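PDB 2QEN: walker-Type ATPase from Pyrococcus abyssi, which is of unknown function but binds ADP and magnesium in a P-loop ATPase domain and is probably an ATP-binding, ATP-hydrolysing enzyme. Local coordinates for residues Lys79-Thr84 with Arg114-Glu119; Asp286-Ile291 with Asn328-Glu333; Ser299-Tyr304 with Pro315-Leu320. The protein carries 1 engineered substitution. All coordinates share one frame; numbering follows the deposited sequence.

Interaction 1: Lys79-Thr84 with Arg114-Glu119; sequences KELQST and REVFRE
Two helices packed beside the parallel sheet of the P-loop ATPase domain meet here, Leu81 of helix 74-84 reaching Val116 and Phe117 of helix 113-127. The backbones stay well separated, with Leu81 CA 8.6 Å from Val116 CA, and only about 102 Å² is buried, so the contact rests on one leucine branch. Leu81 holds CG anti to its carbonyl carbon, and chi1 -75° and chi2 153° together bring CD1 to the second helix. There it lies 4.1 Å from Val116 CG1, the two side chains meeting at a slant, and 4.1 Å from Phe117 CE1. Leu81 CD1 comes to the edge of the phenyl ring, near its plane, and the leucine crosses the phenylalanine at about a right angle. All three residues are buried. On the sheet side Leu81 also touches Ile58 and Ile60 of strand 57-61, and Phe117 touches Leu165 and Ile167 of strand 165-171, so both helices pack on the sheet through residues that join them. At the end of the first helix Thr84 OG1 donates to Glu80 O at 2.7 Å, tilted 32° from the carbonyl plane, and Thr84 N reaches this same oxygen from the opposite face.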
loop_
_atom_site.group_PDB
_atom_site.type_symbol
_atom_site.label_atom_id
_atom_site.label_comp_id
_atom_site.label_asym_id
_atom_site.label_seq_id
_atom_site.Cartn_x
_atom_site.Cartn_y
_atom_site.Cartn_z
ATOM N N LYS A 79 -21.587 -2.822 -3.372
ATOM C CA LYS A 79 -22.039 -2.593 -1.995
ATOM C C LYS A 79 -21.013 -1.768 -1.187
ATOM O O LYS A 79 -21.401 -0.915 -0.379
ATOM C CB LYS A 79 -22.363 -3.926 -1.284
ATOM C CG LYS A 79 -23.120 -3.778 0.043
ATOM C CD LYS A 79 -23.386 -5.137 0.724
ATOM C CE LYS A 79 -23.796 -4.964 2.196
ATOM N NZ LYS A 79 -24.084 -6.263 2.907
ATOM N N GLU A 80 -19.720 -2.029 -1.418
ATOM C CA GLU A 80 -18.613 -1.266 -0.792
ATOM C C GLU A 80 -18.497 0.190 -1.294
ATOM O O GLU A 80 -18.259 1.099 -0.509
ATOM C CB GLU A 80 -17.272 -2.010 -0.928
ATOM C CG GLU A 80 -16.092 -1.381 -0.180
ATOM C CD GLU A 80 -16.197 -1.466 1.347
ATOM O OE1 GLU A 80 -16.868 -2.389 1.878
ATOM O OE2 GLU A 80 -15.580 -0.608 2.026
ATOM N N LEU A 81 -18.656 0.408 -2.593
ATOM C CA LEU A 81 -18.792 1.773 -3.132
ATOM C C LEU A 81 -19.952 2.535 -2.482
ATOM O O LEU A 81 -19.805 3.703 -2.117
ATOM C CB LEU A 81 -18.990 1.747 -4.642
ATOM C CG LEU A 81 -17.778 1.459 -5.528
ATOM C CD1 LEU A 81 -18.204 0.831 -6.855
ATOM C CD2 LEU A 81 -16.993 2.735 -5.770
ATOM N N GLN A 82 -21.093 1.859 -2.343
ATOM C CA GLN A 82 -22.273 2.430 -1.705
ATOM C C GLN A 82 -22.028 2.831 -0.253
ATOM O O GLN A 82 -22.370 3.947 0.147
ATOM C CB GLN A 82 -23.447 1.451 -1.773
ATOM C CG GLN A 82 -24.105 1.340 -3.148
ATOM C CD GLN A 82 -25.176 0.265 -3.191
ATOM O OE1 GLN A 82 -25.021 -0.812 -2.614
ATOM N NE2 GLN A 82 -26.271 0.555 -3.872
ATOM N N SER A 83 -21.437 1.927 0.530
ATOM C CA SER A 83 -21.243 2.176 1.958
ATOM C C SER A 83 -20.113 3.168 2.241
ATOM O O SER A 83 -20.128 3.843 3.259
ATOM C CB SER A 83 -21.039 0.870 2.735
ATOM O OG SER A 83 -19.819 0.241 2.385
ATOM N N THR A 84 -19.148 3.267 1.336
ATOM C CA THR A 84 -18.019 4.177 1.527
ATOM C C THR A 84 -18.405 5.641 1.296
ATOM O O THR A 84 -17.868 6.539 1.942
ATOM C CB THR A 84 -16.796 3.782 0.658
ATOM O OG1 THR A 84 -16.424 2.430 0.956
ATOM C CG2 THR A 84 -15.610 4.656 0.981
ATOM N N ARG A 114 -20.273 0.603 -14.605
ATOM C CA ARG A 114 -20.268 1.753 -15.491
ATOM C C ARG A 114 -21.317 2.807 -15.106
ATOM O O ARG A 114 -21.021 3.999 -15.116
ATOM C CB ARG A 114 -20.506 1.278 -16.911
ATOM C CG ARG A 114 -19.949 2.176 -17.962
ATOM C CD ARG A 114 -19.263 1.344 -19.029
ATOM N NE ARG A 114 -19.463 1.962 -20.330
ATOM C CZ ARG A 114 -18.769 1.679 -21.426
ATOM N NH1 ARG A 114 -17.790 0.784 -21.415
ATOM N NH2 ARG A 114 -19.069 2.313 -22.538
ATOM N N GLU A 115 -22.520 2.337 -14.773
ATOM C CA GLU A 115 -23.644 3.130 -14.240
ATOM C C GLU A 115 -23.216 3.956 -13.021
ATOM O O GLU A 115 -23.444 5.162 -12.971
ATOM C CB GLU A 115 -24.751 2.155 -13.821
ATOM C CG GLU A 115 -26.157 2.678 -13.713
ATOM C CD GLU A 115 -27.179 1.545 -13.459
ATOM O OE1 GLU A 115 -26.783 0.341 -13.419
ATOM O OE2 GLU A 115 -28.384 1.857 -13.305
ATOM N N VAL A 116 -22.587 3.284 -12.053
ATOM C CA VAL A 116 -22.081 3.891 -10.828
ATOM C C VAL A 116 -21.018 4.951 -11.115
ATOM O O VAL A 116 -21.061 6.055 -10.555
ATOM C CB VAL A 116 -21.492 2.805 -9.870
ATOM C CG1 VAL A 116 -20.690 3.446 -8.701
ATOM C CG2 VAL A 116 -22.603 1.859 -9.359
ATOM N N PHE A 117 -20.074 4.615 -11.992
ATOM C CA PHE A 117 -18.986 5.525 -12.320
ATOM C C PHE A 117 -19.432 6.773 -13.077
ATOM O O PHE A 117 -18.887 7.853 -12.849
ATOM C CB PHE A 117 -17.827 4.782 -13.003
ATOM C CG PHE A 117 -16.871 4.131 -12.020
ATOM C CD1 PHE A 117 -17.354 3.328 -10.975
ATOM C CD2 PHE A 117 -15.503 4.351 -12.105
ATOM C CE1 PHE A 117 -16.467 2.730 -10.043
ATOM C CE2 PHE A 117 -14.605 3.757 -11.173
ATOM C CZ PHE A 117 -15.098 2.958 -10.146
ATOM N N ARG A 118 -20.433 6.628 -13.943
ATOM C CA ARG A 118 -21.047 7.760 -14.645
ATOM C C ARG A 118 -21.697 8.764 -13.687
ATOM O O ARG A 118 -21.496 9.966 -13.827
ATOM C CB ARG A 118 -22.079 7.279 -15.686
ATOM C CG ARG A 118 -21.459 6.640 -16.929
ATOM C CD ARG A 118 -22.513 6.424 -18.023
ATOM N NE ARG A 118 -23.372 5.281 -17.706
ATOM C CZ ARG A 118 -23.304 4.093 -18.306
ATOM N NH1 ARG A 118 -22.428 3.889 -19.288
ATOM N NH2 ARG A 118 -24.125 3.113 -17.935
ATOM N N GLU A 119 -22.477 8.270 -12.727
ATOM C CA GLU A 119 -23.028 9.121 -11.670
ATOM C C GLU A 119 -21.958 9.860 -10.839
ATOM O O GLU A 119 -22.135 11.027 -10.495
ATOM C CB GLU A 119 -23.959 8.318 -10.758
ATOM C CG GLU A 119 -25.280 7.921 -11.406
ATOM C CD GLU A 119 -26.173 7.081 -10.490
ATOM O OE1 GLU A 119 -26.299 7.424 -9.288
ATOM O OE2 GLU A 119 -26.764 6.081 -10.979
#

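Interaction 2: Asp286-Ile291 with Asn328-Glu333; sequences DILRAI and NWIVEE
Segment 286-291, on helix 282-292, and the chain entering strand 330-333 approach most nearly at Leu288 and Trp329, whose CA atoms are 8.1 Å apart, a spacing that side chains alone bridge, with no hydrogen bond across. Asn328, with positive phi, closes the preceding helix in a Schellman motif and turns the chain into the strand. Leu288 points toward Trp329 and crosses it at about a right angle: Leu288 CD2 is 4.0 Å from Trp329 CE3, with Trp329 CD2 almost as near, an oblique approach to the six-membered ring, and Leu288 CD1 is 4.0 Å from Trp329 CB. Ile291 and Ile330 meet tip to tip, Ile291 CD1 lying 3.8 Å from Ile330 CD1. Ile291 sets CG1 anti to its carbonyl carbon (chi1 -63°), which sends that tip to the strand. The modelled spacing of Leu288 CD1 and Ile330 CD1 is too short to be trusted. With an alanine in place of Leu288, both delta carbons go, and a gap would probably open beside the Trp329 indole, which would then pack on helix 255-280 without its neighbour from helix 282-292. The contact belongs to the winged-helix domain: Ile330 and Ile291 also touch Ile339 of strand 336-339, the hairpin partner; Ile287 packs on helix 314-326, Ile291 on Ile301 of helix 298-307, and Leu288 and Trp329 share Leu277 of helix 255-280.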
loop_
_atom_site.group_PDB
_atom_site.type_symbol
_atom_site.label_atom_id
_atom_site.label_comp_id
_atom_site.label_asym_id
_atom_site.label_seq_id
_atom_site.Cartn_x
_atom_site.Cartn_y
_atom_site.Cartn_z
ATOM N N ASP A 286 12.379 -19.780 2.748
ATOM C CA ASP A 286 13.764 -20.263 2.728
ATOM C C ASP A 286 14.691 -19.257 2.035
ATOM O O ASP A 286 15.786 -18.990 2.520
ATOM C CB ASP A 286 13.850 -21.619 2.017
ATOM C CG ASP A 286 13.331 -22.790 2.878
ATOM O OD1 ASP A 286 13.033 -22.617 4.081
ATOM O OD2 ASP A 286 13.233 -23.912 2.332
ATOM N N ILE A 287 14.253 -18.730 0.892
ATOM C CA ILE A 287 15.037 -17.775 0.109
ATOM C C ILE A 287 15.183 -16.450 0.871
ATOM O O ILE A 287 16.264 -15.872 0.932
ATOM C CB ILE A 287 14.419 -17.554 -1.294
ATOM C CG1 ILE A 287 14.512 -18.840 -2.133
ATOM C CG2 ILE A 287 15.082 -16.383 -2.012
ATOM C CD1 ILE A 287 13.758 -18.790 -3.483
ATOM N N LEU A 288 14.082 -16.009 1.462
ATOM C CA LEU A 288 14.013 -14.807 2.286
ATOM C C LEU A 288 14.950 -14.890 3.488
ATOM O O LEU A 288 15.747 -13.979 3.731
ATOM C CB LEU A 288 12.569 -14.607 2.737
ATOM C CG LEU A 288 11.712 -13.480 2.122
ATOM C CD1 LEU A 288 12.244 -12.871 0.834
ATOM C CD2 LEU A 288 10.243 -13.824 1.999
ATOM N N ARG A 289 14.882 -15.997 4.224
ATOM C CA ARG A 289 15.796 -16.187 5.347
ATOM C C ARG A 289 17.271 -16.191 4.917
ATOM O O ARG A 289 18.096 -15.511 5.537
ATOM C CB ARG A 289 15.436 -17.422 6.151
ATOM C CG ARG A 289 16.106 -17.445 7.506
ATOM C CD ARG A 289 15.462 -18.448 8.436
ATOM N NE ARG A 289 14.260 -17.922 9.086
ATOM C CZ ARG A 289 13.029 -18.384 8.883
ATOM N NH1 ARG A 289 12.818 -19.382 8.035
ATOM N NH2 ARG A 289 12.006 -17.846 9.534
ATOM N N ALA A 290 17.587 -16.915 3.844
ATOM C CA ALA A 290 18.929 -16.930 3.276
ATOM C C ALA A 290 19.478 -15.513 3.017
ATOM O O ALA A 290 20.574 -15.184 3.459
ATOM C CB ALA A 290 18.957 -17.786 1.965
ATOM N N ILE A 291 18.715 -14.698 2.287
ATOM C CA ILE A 291 19.067 -13.299 1.987
ATOM C C ILE A 291 19.301 -12.481 3.261
ATOM O O ILE A 291 20.333 -11.823 3.390
ATOM C CB ILE A 291 18.008 -12.620 1.064
ATOM C CG1 ILE A 291 17.964 -13.343 -0.291
ATOM C CG2 ILE A 291 18.283 -11.086 0.882
ATOM C CD1 ILE A 291 16.813 -12.949 -1.201
ATOM N N ASN A 328 7.442 -7.218 -3.759
ATOM C CA ASN A 328 8.207 -6.228 -2.995
ATOM C C ASN A 328 8.743 -6.716 -1.630
ATOM O O ASN A 328 8.960 -5.900 -0.712
ATOM C CB ASN A 328 7.384 -4.949 -2.808
ATOM C CG ASN A 328 8.128 -3.700 -3.235
ATOM O OD1 ASN A 328 9.317 -3.743 -3.559
ATOM N ND2 ASN A 328 7.428 -2.572 -3.230
ATOM N N TRP A 329 8.957 -8.026 -1.484
ATOM C CA TRP A 329 9.658 -8.537 -0.287
ATOM C C TRP A 329 11.118 -8.138 -0.389
ATOM O O TRP A 329 11.783 -7.874 0.619
ATOM C CB TRP A 329 9.547 -10.059 -0.157
ATOM C CG TRP A 329 8.204 -10.503 0.370
ATOM C CD1 TRP A 329 7.135 -10.900 -0.365
ATOM C CD2 TRP A 329 7.799 -10.588 1.745
ATOM N NE1 TRP A 329 6.088 -11.225 0.455
ATOM C CE2 TRP A 329 6.464 -11.046 1.756
ATOM C CE3 TRP A 329 8.437 -10.335 2.963
ATOM C CZ2 TRP A 329 5.745 -11.251 2.939
ATOM C CZ3 TRP A 329 7.725 -10.536 4.145
ATOM C CH2 TRP A 329 6.391 -10.995 4.124
ATOM N N ILE A 330 11.570 -8.032 -1.641
ATOM C CA ILE A 330 12.976 -7.946 -1.972
ATOM C C ILE A 330 13.262 -6.897 -3.049
ATOM O O ILE A 330 12.453 -6.666 -3.937
ATOM C CB ILE A 330 13.472 -9.371 -2.378
ATOM C CG1 ILE A 330 14.451 -9.896 -1.376
ATOM C CG2 ILE A 330 13.952 -9.515 -3.813
ATOM C CD1 ILE A 330 13.764 -10.746 -0.449
ATOM N N VAL A 331 14.420 -6.257 -2.925
ATOM C CA VAL A 331 14.996 -5.446 -3.983
ATOM C C VAL A 331 16.275 -6.143 -4.501
ATOM O O VAL A 331 17.051 -6.717 -3.710
ATOM C CB VAL A 331 15.321 -4.007 -3.477
ATOM C CG1 VAL A 331 15.729 -3.132 -4.608
ATOM C CG2 VAL A 331 14.097 -3.373 -2.798
ATOM N N GLU A 332 16.465 -6.128 -5.823
ATOM C CA GLU A 332 17.739 -6.490 -6.435
ATOM C C GLU A 332 18.434 -5.233 -6.931
ATOM O O GLU A 332 17.909 -4.534 -7.799
ATOM C CB GLU A 332 17.569 -7.483 -7.596
ATOM C CG GLU A 332 18.902 -7.841 -8.282
ATOM C CD GLU A 332 18.783 -8.869 -9.414
ATOM O OE1 GLU A 332 17.648 -9.163 -9.870
ATOM O OE2 GLU A 332 19.848 -9.392 -9.848
ATOM N N GLU A 333 19.607 -4.946 -6.374
ATOM C CA GLU A 333 20.397 -3.783 -6.779
ATOM C C GLU A 333 21.878 -4.127 -6.820
ATOM O O GLU A 333 22.340 -4.915 -6.015
ATOM C CB GLU A 333 20.193 -2.635 -5.803
ATOM C CG GLU A 333 18.943 -1.819 -6.045
ATOM C CD GLU A 333 18.686 -0.794 -4.947
ATOM O OE1 GLU A 333 18.940 -1.099 -3.751
ATOM O OE2 GLU A 333 18.214 0.309 -5.294
#

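Interaction 3: Ser299-Tyr304 with Pro315-Leu320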
loop_
_atom_site.group_PDB
_atom_site.type_symbol
_atom_site.label_atom_id
_atom_site.label_comp_id
_atom_site.label_asym_id
_atom_site.label_seq_id
_atom_site.Cartn_x
_atom_site.Cartn_y
_atom_site.Cartn_z
ATOM N N SER A 299 24.332 -17.553 -6.624
ATOM C CA SER A 299 25.032 -18.795 -6.243
ATOM C C SER A 299 25.089 -18.975 -4.733
ATOM O O SER A 299 25.085 -20.104 -4.249
ATOM C CB SER A 299 26.452 -18.838 -6.818
ATOM O OG SER A 299 27.209 -17.758 -6.308
ATOM N N LEU A 300 25.158 -17.875 -3.990
ATOM C CA LEU A 300 25.166 -17.945 -2.522
ATOM C C LEU A 300 23.861 -18.561 -2.006
ATOM O O LEU A 300 23.891 -19.445 -1.148
ATOM C CB LEU A 300 25.410 -16.573 -1.885
ATOM C CG LEU A 300 26.793 -15.922 -2.036
ATOM C CD1 LEU A 300 26.793 -14.480 -1.465
ATOM C CD2 LEU A 300 27.940 -16.750 -1.419
ATOM N N ILE A 301 22.742 -18.106 -2.577
ATOM C CA ILE A 301 21.393 -18.569 -2.238
ATOM C C ILE A 301 21.214 -20.032 -2.608
ATOM O O ILE A 301 20.755 -20.839 -1.804
ATOM C CB ILE A 301 20.279 -17.735 -2.959
ATOM C CG1 ILE A 301 20.187 -16.321 -2.378
ATOM C CG2 ILE A 301 18.912 -18.448 -2.841
ATOM C CD1 ILE A 301 19.409 -15.353 -3.247
ATOM N N ARG A 302 21.602 -20.353 -3.833
ATOM C CA ARG A 302 21.441 -21.667 -4.398
ATOM C C ARG A 302 22.211 -22.747 -3.626
ATOM O O ARG A 302 21.640 -23.805 -3.303
ATOM C CB ARG A 302 21.900 -21.597 -5.851
ATOM C CG ARG A 302 21.621 -22.793 -6.726
ATOM C CD ARG A 302 22.442 -22.635 -8.018
ATOM N NE ARG A 302 23.873 -22.798 -7.743
ATOM C CZ ARG A 302 24.864 -22.150 -8.353
ATOM N NH1 ARG A 302 24.622 -21.257 -9.307
ATOM N NH2 ARG A 302 26.118 -22.400 -7.991
ATOM N N ASP A 303 23.493 -22.496 -3.340
ATOM C CA ASP A 303 24.304 -23.445 -2.567
ATOM C C ASP A 303 23.799 -23.583 -1.125
ATOM O O ASP A 303 23.816 -24.669 -0.568
ATOM C CB ASP A 303 25.776 -23.021 -2.512
ATOM C CG ASP A 303 26.471 -23.024 -3.884
ATOM O OD1 ASP A 303 25.940 -23.598 -4.886
ATOM O OD2 ASP A 303 27.580 -22.436 -3.934
ATOM N N TYR A 304 23.380 -22.471 -0.524
ATOM C CA TYR A 304 22.950 -22.470 0.883
ATOM C C TYR A 304 21.760 -23.405 1.069
ATOM O O TYR A 304 21.772 -24.292 1.937
ATOM C CB TYR A 304 22.595 -21.057 1.354
ATOM C CG TYR A 304 22.143 -20.990 2.805
ATOM C CD1 TYR A 304 23.035 -21.277 3.856
ATOM C CD2 TYR A 304 20.827 -20.652 3.123
ATOM C CE1 TYR A 304 22.613 -21.225 5.186
ATOM C CE2 TYR A 304 20.393 -20.588 4.444
ATOM C CZ TYR A 304 21.291 -20.858 5.467
ATOM O OH TYR A 304 20.860 -20.804 6.770
ATOM N N PRO A 315 15.845 -22.337 -13.464
ATOM C CA PRO A 315 14.593 -21.679 -13.873
ATOM C C PRO A 315 13.589 -21.435 -12.725
ATOM O O PRO A 315 12.962 -20.389 -12.693
ATOM C CB PRO A 315 14.021 -22.635 -14.937
ATOM C CG PRO A 315 15.238 -23.381 -15.456
ATOM C CD PRO A 315 16.080 -23.580 -14.237
ATOM N N ARG A 316 13.451 -22.380 -11.798
ATOM C CA ARG A 316 12.589 -22.188 -10.617
ATOM C C ARG A 316 13.085 -21.063 -9.722
ATOM O O ARG A 316 12.309 -20.182 -9.327
ATOM C CB ARG A 316 12.488 -23.470 -9.786
ATOM C CG ARG A 316 11.106 -24.050 -9.706
ATOM C CD ARG A 316 10.192 -23.222 -8.794
ATOM N NE ARG A 316 10.027 -23.837 -7.472
ATOM C CZ ARG A 316 8.925 -23.736 -6.724
ATOM N NH1 ARG A 316 7.872 -23.047 -7.154
ATOM N NH2 ARG A 316 8.868 -24.339 -5.542
ATOM N N LEU A 317 14.381 -21.091 -9.413
ATOM C CA LEU A 317 14.987 -20.048 -8.599
ATOM C C LEU A 317 14.751 -18.655 -9.189
ATOM O O LEU A 317 14.453 -17.714 -8.455
ATOM C CB LEU A 317 16.487 -20.307 -8.354
ATOM C CG LEU A 317 17.154 -19.244 -7.443
ATOM C CD1 LEU A 317 16.463 -19.167 -6.083
ATOM C CD2 LEU A 317 18.670 -19.468 -7.302
ATOM N N TYR A 318 14.881 -18.538 -10.509
ATOM C CA TYR A 318 14.679 -17.271 -11.198
ATOM C C TYR A 318 13.242 -16.782 -11.015
ATOM O O TYR A 318 13.015 -15.606 -10.698
ATOM C CB TYR A 318 15.029 -17.373 -12.696
ATOM C CG TYR A 318 14.793 -16.076 -13.451
ATOM C CD1 TYR A 318 15.788 -15.095 -13.532
ATOM C CD2 TYR A 318 13.567 -15.817 -14.065
ATOM C CE1 TYR A 318 15.569 -13.885 -14.216
ATOM C CE2 TYR A 318 13.332 -14.613 -14.742
ATOM C CZ TYR A 318 14.342 -13.651 -14.814
ATOM O OH TYR A 318 14.116 -12.463 -15.501
ATOM N N ALA A 319 12.286 -17.693 -11.220
ATOM C CA ALA A 319 10.862 -17.383 -11.060
ATOM C C ALA A 319 10.535 -16.973 -9.617
ATOM O O ALA A 319 9.875 -15.960 -9.391
ATOM C CB ALA A 319 10.007 -18.561 -11.514
ATOM N N LEU A 320 11.037 -17.736 -8.653
ATOM C CA LEU A 320 10.829 -17.446 -7.230
ATOM C C LEU A 320 11.336 -16.056 -6.827
ATOM O O LEU A 320 10.629 -15.309 -6.151
ATOM C CB LEU A 320 11.478 -18.525 -6.335
ATOM C CG LEU A 320 10.880 -19.945 -6.402
ATOM C CD1 LEU A 320 11.785 -21.001 -5.789
ATOM C CD2 LEU A 320 9.492 -20.019 -5.784
#
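The guanidinium of Arg302, whose CB touches Leu317 across the contact, has Ser299 CA over the centre of one face, 3.9 Å above its plane. Its NH2 reaches Asp303 OD1 at 3.3 Å in a salt bridge whose hydrogen bond is weak, with an N-H...acceptor angle of 144°; NH1 has a long, weak ion pair with Glu314 OE2, at the start of helix 314-326. The chain of Arg302 bends at chi3 (70°), folding the charged group back over its own helix and away from segment 315-320, so that the aliphatic base does the packing. In the other helix, the Arg316 guanidinium carries Leu320 CD2 on one face, 3.7 Å above the plane and offset toward the rim. Between the helices, Leu317 is the shared residue. Its CG stands anti to the backbone N (chi1 -178°), and the two methyl branches divide the work: Leu317 CD1 is 4.1 Å from Ile301 CG2, the side chains meeting at a slant, while Leu317 CD2 is 4.1 Å from Arg302 CB. The nearest CA atoms, Arg302 and Leu317, are 7.9 Å apart, and no hydrogen bond spans the gap, consistent with apolar packing. Helices 298-307 and 314-326 are placed as the helix-turn-helix of a winged-helix domain, consistent with the MCM C-terminal family, and the latter would correspond to the recognition helix of DNA-binding relatives. Leu317 also touches Trp298, at the start of helix 298-307, Ile312 in the connecting turn, and Ile287 of helix 282-292; Leu320 packs on Tyr284 and Ile287 of that helix, and Tyr304 on its Ala290.

From the N terminus, interaction 1 comes first: it closes a 29-residue loop between helices 74-84 and 113-127 inside the ATPase domain, and is complete before the other two begin. Interaction 2 then opens on helix 282-292 and closes only at strand 330-333, with interaction 3, between helices 298-307 and 314-326, nested wholly inside its loop. These two lie on the same side of the chain's centre, with centres about 11 Å apart, and touch directly, as between Ala290 CB and Tyr304 CD2 at 3.6 Å; together they join three helices and the wing strand of one domain. Interaction 1 sits on the opposite side, its nearest atoms about 24 Å from those of interaction 2.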